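Local structure of IWS1 (Encephalitozoon cuniculi, 2XPP) at residues D89-M94 and Q132-E137; W69-P74 and G107-F112; N40-S45 and N80-K85. The protein probably acts as a transcription factor in RNA polymerase II regulation, possibly at steps during and after recruitment of the TATA-binding protein. One frame throughout, in Å; residues are numbered along the deposited sequence.

Contact 1 (D89-M94 and Q132-E137)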
# COMPACT_ATOMS: atom_id res chain seq x y z
N ASP A 89 -0.01 -9.05 1.71
CA ASP A 89 -1.01 -10.16 1.73
C ASP A 89 -2.44 -9.61 1.56
O ASP A 89 -3.25 -10.21 0.79
CB ASP A 89 -0.89 -10.94 3.04
CG ASP A 89 -1.88 -12.09 3.17
OD1 ASP A 89 -2.09 -12.85 2.19
OD2 ASP A 89 -2.43 -12.24 4.30
N VAL A 90 -2.77 -8.58 2.33
CA VAL A 90 -4.06 -7.87 2.18
C VAL A 90 -4.34 -7.42 0.72
O VAL A 90 -5.39 -7.76 0.15
CB VAL A 90 -4.17 -6.66 3.14
CG1 VAL A 90 -5.37 -5.73 2.78
CG2 VAL A 90 -4.34 -7.16 4.59
N LEU A 91 -3.39 -6.69 0.15
CA LEU A 91 -3.52 -6.16 -1.23
C LEU A 91 -3.79 -7.28 -2.25
O LEU A 91 -4.58 -7.09 -3.17
CB LEU A 91 -2.25 -5.40 -1.59
CG LEU A 91 -2.11 -4.06 -0.87
CD1 LEU A 91 -0.76 -3.55 -1.11
CD2 LEU A 91 -3.14 -3.02 -1.35
N LYS A 92 -3.18 -8.44 -2.04
CA LYS A 92 -3.30 -9.56 -2.98
C LYS A 92 -4.75 -10.05 -3.05
O LYS A 92 -5.21 -10.59 -4.09
CB LYS A 92 -2.41 -10.74 -2.53
CG LYS A 92 -2.43 -11.89 -3.44
CD LYS A 92 -1.33 -12.84 -3.02
CE LYS A 92 -1.77 -14.27 -3.08
NZ LYS A 92 -0.61 -15.12 -2.64
N THR A 93 -5.47 -9.86 -1.94
CA THR A 93 -6.84 -10.37 -1.81
C THR A 93 -7.90 -9.42 -2.37
O THR A 93 -9.07 -9.82 -2.46
CB THR A 93 -7.25 -10.71 -0.34
OG1 THR A 93 -7.47 -9.51 0.41
CG2 THR A 93 -6.23 -11.62 0.37
N MET A 94 -7.51 -8.20 -2.69
CA MET A 94 -8.48 -7.16 -3.09
C MET A 94 -8.71 -7.08 -4.60
O MET A 94 -7.76 -7.25 -5.39
CB MET A 94 -8.00 -5.80 -2.56
CG MET A 94 -8.15 -5.72 -1.08
SD MET A 94 -7.39 -4.21 -0.49
CE MET A 94 -8.29 -3.96 1.01
N GLN A 132 2.91 -7.84 -11.14
CA GLN A 132 2.52 -8.55 -12.35
C GLN A 132 1.00 -8.71 -12.45
O GLN A 132 0.48 -8.69 -13.55
CB GLN A 132 3.23 -9.91 -12.46
CG GLN A 132 4.74 -9.68 -12.72
CD GLN A 132 5.02 -8.55 -13.77
OE1 GLN A 132 5.47 -7.46 -13.41
NE2 GLN A 132 4.73 -8.84 -15.05
N LYS A 133 0.32 -8.91 -11.32
CA LYS A 133 -1.14 -9.02 -11.31
C LYS A 133 -1.79 -7.71 -11.76
O LYS A 133 -2.67 -7.70 -12.66
CB LYS A 133 -1.64 -9.31 -9.89
CG LYS A 133 -3.19 -9.46 -9.80
CD LYS A 133 -3.59 -9.81 -8.34
CE LYS A 133 -5.10 -9.90 -8.20
NZ LYS A 133 -5.37 -10.22 -6.77
N TRP A 134 -1.36 -6.63 -11.13
CA TRP A 134 -1.91 -5.29 -11.46
C TRP A 134 -1.55 -4.83 -12.86
O TRP A 134 -2.29 -4.02 -13.46
CB TRP A 134 -1.44 -4.27 -10.45
CG TRP A 134 -2.00 -4.53 -9.08
CD1 TRP A 134 -3.03 -5.39 -8.75
CD2 TRP A 134 -1.55 -3.95 -7.87
NE1 TRP A 134 -3.23 -5.36 -7.37
CE2 TRP A 134 -2.33 -4.50 -6.82
CE3 TRP A 134 -0.54 -3.04 -7.56
CZ2 TRP A 134 -2.15 -4.12 -5.46
CZ3 TRP A 134 -0.37 -2.66 -6.21
CH2 TRP A 134 -1.17 -3.21 -5.19
N THR A 135 -0.41 -5.31 -13.40
CA THR A 135 -0.08 -4.98 -14.83
C THR A 135 -1.17 -5.42 -15.80
O THR A 135 -1.36 -4.77 -16.83
CB THR A 135 1.32 -5.50 -15.25
OG1 THR A 135 2.29 -4.92 -14.36
CG2 THR A 135 1.64 -5.15 -16.73
N ASN A 136 -1.88 -6.50 -15.47
CA ASN A 136 -3.03 -6.90 -16.26
C ASN A 136 -4.06 -5.79 -16.43
O ASN A 136 -4.72 -5.78 -17.46
CB ASN A 136 -3.71 -8.14 -15.72
CG ASN A 136 -2.91 -9.38 -15.94
OD1 ASN A 136 -2.57 -9.71 -17.05
ND2 ASN A 136 -2.59 -10.08 -14.86
N GLU A 137 -4.21 -4.92 -15.43
CA GLU A 137 -5.17 -3.80 -15.50
C GLU A 137 -4.78 -2.80 -16.57
O GLU A 137 -5.63 -2.06 -17.12
CB GLU A 137 -5.34 -3.11 -14.14
CG GLU A 137 -5.74 -4.07 -13.03
CD GLU A 137 -7.08 -4.79 -13.27
OE1 GLU A 137 -8.05 -4.13 -13.67
OE2 GLU A 137 -7.15 -6.03 -13.04
O HOH W 1 -4.90 -7.27 -5.91
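Trp134 brings its six-membered ring up against Leu91, with CZ2 4.1 Å from Leu91 CB and CH2 at the same distance from Leu91 CD1. The side chains cross at about a right angle, and Leu91 CB lies at the edge of the indole, near its plane. A chi1 of -66° sets the ring opposite the Trp134 carbonyl carbon and carries it out toward helix 81-92. Beside this apolar contact sits a water with four hydrogen bonds. It accepts from Trp134 NE1 at 2.9 Å, lying in the indole plane, and from Lys133 NZ at 3.1 Å; it donates to Leu91 O at 2.8 Å and to Met94 O at 2.9 Å. The buried indole N-H is thereby satisfied. Lys133 runs fully extended to put NZ 2.7 Å from Lys92 O, and a positive charge among carbonyls near the C-terminal end of a helix is probably favourable. On other sides Leu91 packs against helix 62-70, and an aromatic side chain of a partner protein chain rests on Trp134. An apolar edge contact plus a shared water thus joins two helices of the TFIIS N-terminal helical bundle.

Contact 2 (W69-P74 and G107-F112); sequences WLEPLP and GKIVYF
Ile109 points toward the turn that ends helix 62-70, and its outer carbons spread over Leu70, Glu71 and Pro72, with overlap at Leu70. CG1 stands opposite the backbone N (chi1 -169°) and faces the backbone of the last helical residue, 3.7 Å from Leu70 O and 4.0 Å from Leu70 CB. The branch methyl CG2 turns to the leucine side chain, 4.1 Å from Leu70 CB and 4.2 Å from Leu70 CD1. With chi2 at 60°, the terminal methyl CD1 remains beside the Leu70 carbonyl, 3.9 Å from Leu70 O, while reaching to 4.1 Å from Glu71 CA and 4.2 Å from Pro72 CD. The isoleucine therefore spans Leu70, Glu71 and the proline ring, crossing the leucine at a slant.

Glu71 is where the chain leaves helical geometry, and its side chain also runs obliquely to Ile109. Only its aliphatic part takes part here: CG is 4.2 Å from Ile109 CG1, while the extended chain carries the carboxylate onward. There OE2 hydrogen-bonds to an aromatic side chain of a partner protein chain, which also packs aromatic groups on Pro72 and Ile109. The Leu70 carbonyl, grazed by the isoleucine, is hydrogen-bonded to Tyr113 OH.

The contact joins the C-terminal end of helix 62-70 to one flank of helix 106-115. Leu70 also leans on Leu87 and Leu91 of helix 81-92, and the neighbouring Val110 turns to helix 121-138, while Trp69 packs on helices 5-30 and 36-48.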
# COMPACT_ATOMS: atom_id res chain seq x y z
N TRP A 69 1.06 3.30 5.11
CA TRP A 69 1.65 2.32 6.05
C TRP A 69 2.86 1.57 5.46
O TRP A 69 3.76 1.13 6.22
CB TRP A 69 0.60 1.32 6.50
CG TRP A 69 -0.34 1.78 7.61
CD1 TRP A 69 -1.03 2.96 7.72
CD2 TRP A 69 -0.72 0.99 8.75
NE1 TRP A 69 -1.79 2.96 8.88
CE2 TRP A 69 -1.62 1.76 9.51
CE3 TRP A 69 -0.35 -0.29 9.21
CZ2 TRP A 69 -2.19 1.28 10.72
CZ3 TRP A 69 -0.90 -0.76 10.39
CH2 TRP A 69 -1.81 0.04 11.13
N LEU A 70 2.90 1.41 4.14
CA LEU A 70 4.05 0.71 3.48
C LEU A 70 5.21 1.65 3.15
O LEU A 70 6.34 1.21 2.86
CB LEU A 70 3.54 0.11 2.17
CG LEU A 70 2.59 -1.11 2.34
CD1 LEU A 70 2.01 -1.47 0.96
CD2 LEU A 70 3.36 -2.34 2.92
N GLU A 71 4.93 2.93 3.16
CA GLU A 71 5.94 3.95 2.79
C GLU A 71 7.06 4.11 3.82
O GLU A 71 6.86 3.72 5.03
CB GLU A 71 5.26 5.28 2.51
CG GLU A 71 4.63 5.29 1.13
CD GLU A 71 3.96 6.62 0.82
OE1 GLU A 71 3.35 7.24 1.73
OE2 GLU A 71 4.11 7.12 -0.33
N PRO A 72 8.22 4.64 3.39
CA PRO A 72 9.28 4.86 4.40
C PRO A 72 8.82 5.83 5.49
O PRO A 72 8.00 6.72 5.25
CB PRO A 72 10.41 5.53 3.61
CG PRO A 72 10.08 5.22 2.16
CD PRO A 72 8.61 5.13 2.05
N LEU A 73 9.36 5.62 6.66
CA LEU A 73 9.30 6.61 7.74
C LEU A 73 10.05 7.92 7.39
O LEU A 73 10.91 7.94 6.48
CB LEU A 73 9.89 6.01 9.02
CG LEU A 73 8.78 5.13 9.59
CD1 LEU A 73 8.82 3.70 9.05
CD2 LEU A 73 8.69 5.20 11.09
N PRO A 74 9.75 9.03 8.12
CA PRO A 74 10.45 10.29 7.88
C PRO A 74 11.99 10.21 7.86
O PRO A 74 12.65 11.02 7.18
CB PRO A 74 9.93 11.22 9.00
CG PRO A 74 8.58 10.66 9.32
CD PRO A 74 8.74 9.16 9.19
N GLY A 107 0.53 1.37 -6.39
CA GLY A 107 1.46 0.68 -7.25
C GLY A 107 2.91 1.16 -7.12
O GLY A 107 3.84 0.36 -7.31
N LYS A 108 3.09 2.44 -6.82
CA LYS A 108 4.44 3.02 -6.79
C LYS A 108 5.23 2.46 -5.62
O LYS A 108 6.40 2.15 -5.79
CB LYS A 108 4.40 4.53 -6.78
CG LYS A 108 3.82 5.01 -8.11
CD LYS A 108 3.45 6.41 -8.05
CE LYS A 108 2.95 6.86 -9.40
NZ LYS A 108 2.67 8.28 -9.29
N ILE A 109 4.59 2.34 -4.46
CA ILE A 109 5.32 1.76 -3.30
C ILE A 109 5.50 0.25 -3.46
O ILE A 109 6.57 -0.28 -3.15
CB ILE A 109 4.71 2.14 -1.91
CG1 ILE A 109 5.67 1.72 -0.75
CG2 ILE A 109 3.31 1.48 -1.68
CD1 ILE A 109 7.08 2.37 -0.77
N VAL A 110 4.50 -0.43 -4.02
CA VAL A 110 4.66 -1.87 -4.26
C VAL A 110 5.76 -2.12 -5.29
O VAL A 110 6.56 -3.06 -5.12
CB VAL A 110 3.33 -2.53 -4.66
CG1 VAL A 110 3.56 -4.03 -5.06
CG2 VAL A 110 2.29 -2.38 -3.48
N TYR A 111 5.82 -1.26 -6.33
CA TYR A 111 6.87 -1.35 -7.31
C TYR A 111 8.23 -1.21 -6.61
O TYR A 111 9.17 -1.99 -6.89
CB TYR A 111 6.67 -0.36 -8.47
CG TYR A 111 7.75 -0.58 -9.50
CD1 TYR A 111 7.65 -1.64 -10.42
CD2 TYR A 111 8.92 0.18 -9.48
CE1 TYR A 111 8.67 -1.89 -11.34
CE2 TYR A 111 9.95 -0.06 -10.38
CZ TYR A 111 9.80 -1.09 -11.32
OH TYR A 111 10.82 -1.31 -12.23
N PHE A 112 8.33 -0.24 -5.69
CA PHE A 112 9.59 -0.08 -4.99
C PHE A 112 9.97 -1.35 -4.20
O PHE A 112 11.14 -1.77 -4.20
CB PHE A 112 9.57 1.15 -4.07
CG PHE A 112 10.83 1.28 -3.26
CD1 PHE A 112 12.07 1.54 -3.89
CD2 PHE A 112 10.79 1.07 -1.91
CE1 PHE A 112 13.27 1.63 -3.12
CE2 PHE A 112 11.96 1.13 -1.14
CZ PHE A 112 13.18 1.40 -1.74

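Contact 3 (N40-S45 and N80-K85); sequences NVEEIS and NIKIRK
Lys82 starts out with CG opposite its backbone N, runs extended toward helix 36-48, and bends only at its last torsion (chi4 -100°), which turns NZ over Val41. NZ ends 3.5 Å from Val41 CG1. Glu42 comes across the end of the lysine at about a right angle, its CG opposite the carbonyl carbon and its chain stretched out, so that OE2 lies 3.3 Å from the methylene CE of Lys82. The charged atoms themselves stay further apart: Glu42 OE2 and Lys82 NZ are separated by 4.1 Å. Deeper in, Val41 CG1 and Ile83 CG1 meet at 4.3 Å.

The axes of the two short helical segments lie 12° from parallel, 10.2 Å apart at their closest. Helix 36-48 is kinked here, and the N-H of Glu42 lacks a bond to the preceding turn; a water takes it at 3.0 Å from Glu42 N and also receives a weak bond from Lys82 NZ. The other helix is N-capped by Asn80: Lys82 N donates to Asn80 OD1 over 2.8 Å, nearly straight at 168°. Nearby, Ile83 and Lys82 also touch Ile38.

The chemistry is that of an apolar Val41-Ile83 pair with the end of Lys82 lying against Val41. Attraction between Glu42 and Lys82 is probably diffuse and falls short of a salt bridge; their methylenes touch, Glu42 CG to Lys82 CE at 3.6 Å, and the water adds only a weak link to the lysine.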
# COMPACT_ATOMS: atom_id res chain seq x y z
N ASN A 40 -1.04 -2.77 15.86
CA ASN A 40 -2.41 -2.79 15.32
C ASN A 40 -2.55 -3.54 14.01
O ASN A 40 -3.68 -3.76 13.55
CB ASN A 40 -2.91 -1.35 15.15
CG ASN A 40 -3.22 -0.69 16.47
OD1 ASN A 40 -4.28 -0.92 17.05
ND2 ASN A 40 -2.28 0.09 16.98
N VAL A 41 -1.43 -3.86 13.37
CA VAL A 41 -1.49 -4.41 12.01
C VAL A 41 -2.30 -5.71 11.92
O VAL A 41 -3.01 -5.91 10.91
CB VAL A 41 -0.09 -4.58 11.32
CG1 VAL A 41 0.80 -5.63 12.01
CG2 VAL A 41 -0.26 -4.89 9.84
N GLU A 42 -2.18 -6.59 12.91
CA GLU A 42 -2.88 -7.90 12.83
C GLU A 42 -4.39 -7.68 12.86
O GLU A 42 -5.12 -8.20 11.99
CB GLU A 42 -2.42 -8.85 13.92
CG GLU A 42 -1.05 -9.46 13.59
CD GLU A 42 -0.55 -10.53 14.62
OE1 GLU A 42 -1.13 -10.67 15.73
OE2 GLU A 42 0.44 -11.24 14.29
N GLU A 43 -4.84 -6.85 13.78
CA GLU A 43 -6.26 -6.53 13.88
C GLU A 43 -6.80 -5.82 12.66
O GLU A 43 -7.84 -6.22 12.10
CB GLU A 43 -6.55 -5.66 15.09
CG GLU A 43 -8.04 -5.44 15.29
CD GLU A 43 -8.36 -4.36 16.33
OE1 GLU A 43 -7.51 -4.07 17.21
OE2 GLU A 43 -9.49 -3.84 16.25
N ILE A 44 -6.12 -4.74 12.26
CA ILE A 44 -6.57 -3.95 11.12
C ILE A 44 -6.54 -4.79 9.83
O ILE A 44 -7.45 -4.69 9.00
CB ILE A 44 -5.79 -2.63 11.01
CG1 ILE A 44 -6.23 -1.71 12.16
CG2 ILE A 44 -5.99 -1.95 9.61
CD1 ILE A 44 -5.45 -0.44 12.28
N SER A 45 -5.48 -5.57 9.64
CA SER A 45 -5.38 -6.39 8.43
C SER A 45 -6.52 -7.43 8.33
O SER A 45 -7.04 -7.70 7.24
CB SER A 45 -3.99 -7.03 8.31
OG SER A 45 -3.77 -8.03 9.31
N ASN A 80 8.49 -2.15 9.97
CA ASN A 80 8.79 -3.51 10.38
C ASN A 80 8.29 -4.52 9.34
O ASN A 80 7.20 -4.33 8.77
CB ASN A 80 8.11 -3.79 11.73
CG ASN A 80 8.50 -5.07 12.31
OD1 ASN A 80 8.20 -6.15 11.78
ND2 ASN A 80 9.22 -5.00 13.47
N ILE A 81 9.12 -5.53 9.07
CA ILE A 81 8.81 -6.48 7.97
C ILE A 81 7.44 -7.17 8.21
O ILE A 81 6.77 -7.65 7.25
CB ILE A 81 9.98 -7.52 7.79
CG1 ILE A 81 9.87 -8.18 6.38
CG2 ILE A 81 10.01 -8.53 8.92
CD1 ILE A 81 10.97 -9.10 6.06
N LYS A 82 7.00 -7.25 9.46
CA LYS A 82 5.68 -7.89 9.71
C LYS A 82 4.56 -7.07 9.06
O LYS A 82 3.60 -7.63 8.49
CB LYS A 82 5.45 -8.10 11.19
CG LYS A 82 4.00 -8.49 11.52
CD LYS A 82 3.92 -8.99 12.95
CE LYS A 82 2.53 -8.84 13.54
NZ LYS A 82 2.44 -7.61 14.45
N ILE A 83 4.69 -5.74 9.11
CA ILE A 83 3.78 -4.84 8.42
C ILE A 83 3.85 -4.97 6.89
O ILE A 83 2.80 -5.07 6.20
CB ILE A 83 4.04 -3.37 8.81
CG1 ILE A 83 3.95 -3.25 10.35
CG2 ILE A 83 3.11 -2.43 8.00
CD1 ILE A 83 4.78 -2.07 10.87
N ARG A 84 5.07 -5.01 6.38
CA ARG A 84 5.32 -5.16 4.94
C ARG A 84 4.65 -6.43 4.44
O ARG A 84 3.91 -6.41 3.43
CB ARG A 84 6.81 -5.17 4.66
CG ARG A 84 7.44 -3.86 5.16
CD ARG A 84 8.78 -3.51 4.53
NE ARG A 84 9.80 -4.56 4.43
CZ ARG A 84 10.82 -4.72 5.29
NH1 ARG A 84 10.88 -3.96 6.38
NH2 ARG A 84 11.75 -5.64 5.10
N LYS A 85 4.89 -7.53 5.12
CA LYS A 85 4.33 -8.83 4.68
C LYS A 85 2.82 -8.83 4.75
O LYS A 85 2.14 -9.23 3.78
CB LYS A 85 4.88 -9.95 5.54
CG LYS A 85 6.29 -10.23 5.16
CD LYS A 85 6.78 -11.38 5.99
CE LYS A 85 8.12 -11.76 5.46
NZ LYS A 85 8.63 -12.93 6.21
O HOH W 2 -0.59 -6.45 15.46

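Overall arrangement
The three contacts lie in one all-helical domain, their centres 14 to 18 Å apart. Helix 81-92 serves twice, its start in contact 3 and its end in contact 1; contact 3 closes before contact 1 opens. Contact 2 crosses both: helix 62-70 falls between the two helices of contact 3, while helix 106-115 comes after both and just before helix 121-138. The joins are packing contacts: Trp134 CZ3 with Val110 CG2 at 3.8 Å (contacts 1 and 2), Trp69 CH2 with Ile44 CD1 at 3.8 Å (2 and 3), Val90 CG2 with Ser45 CB at 3.7 Å (1 and 3). The three therefore form one continuous set of packed helices, and 1 and 2 border the partner protein chain.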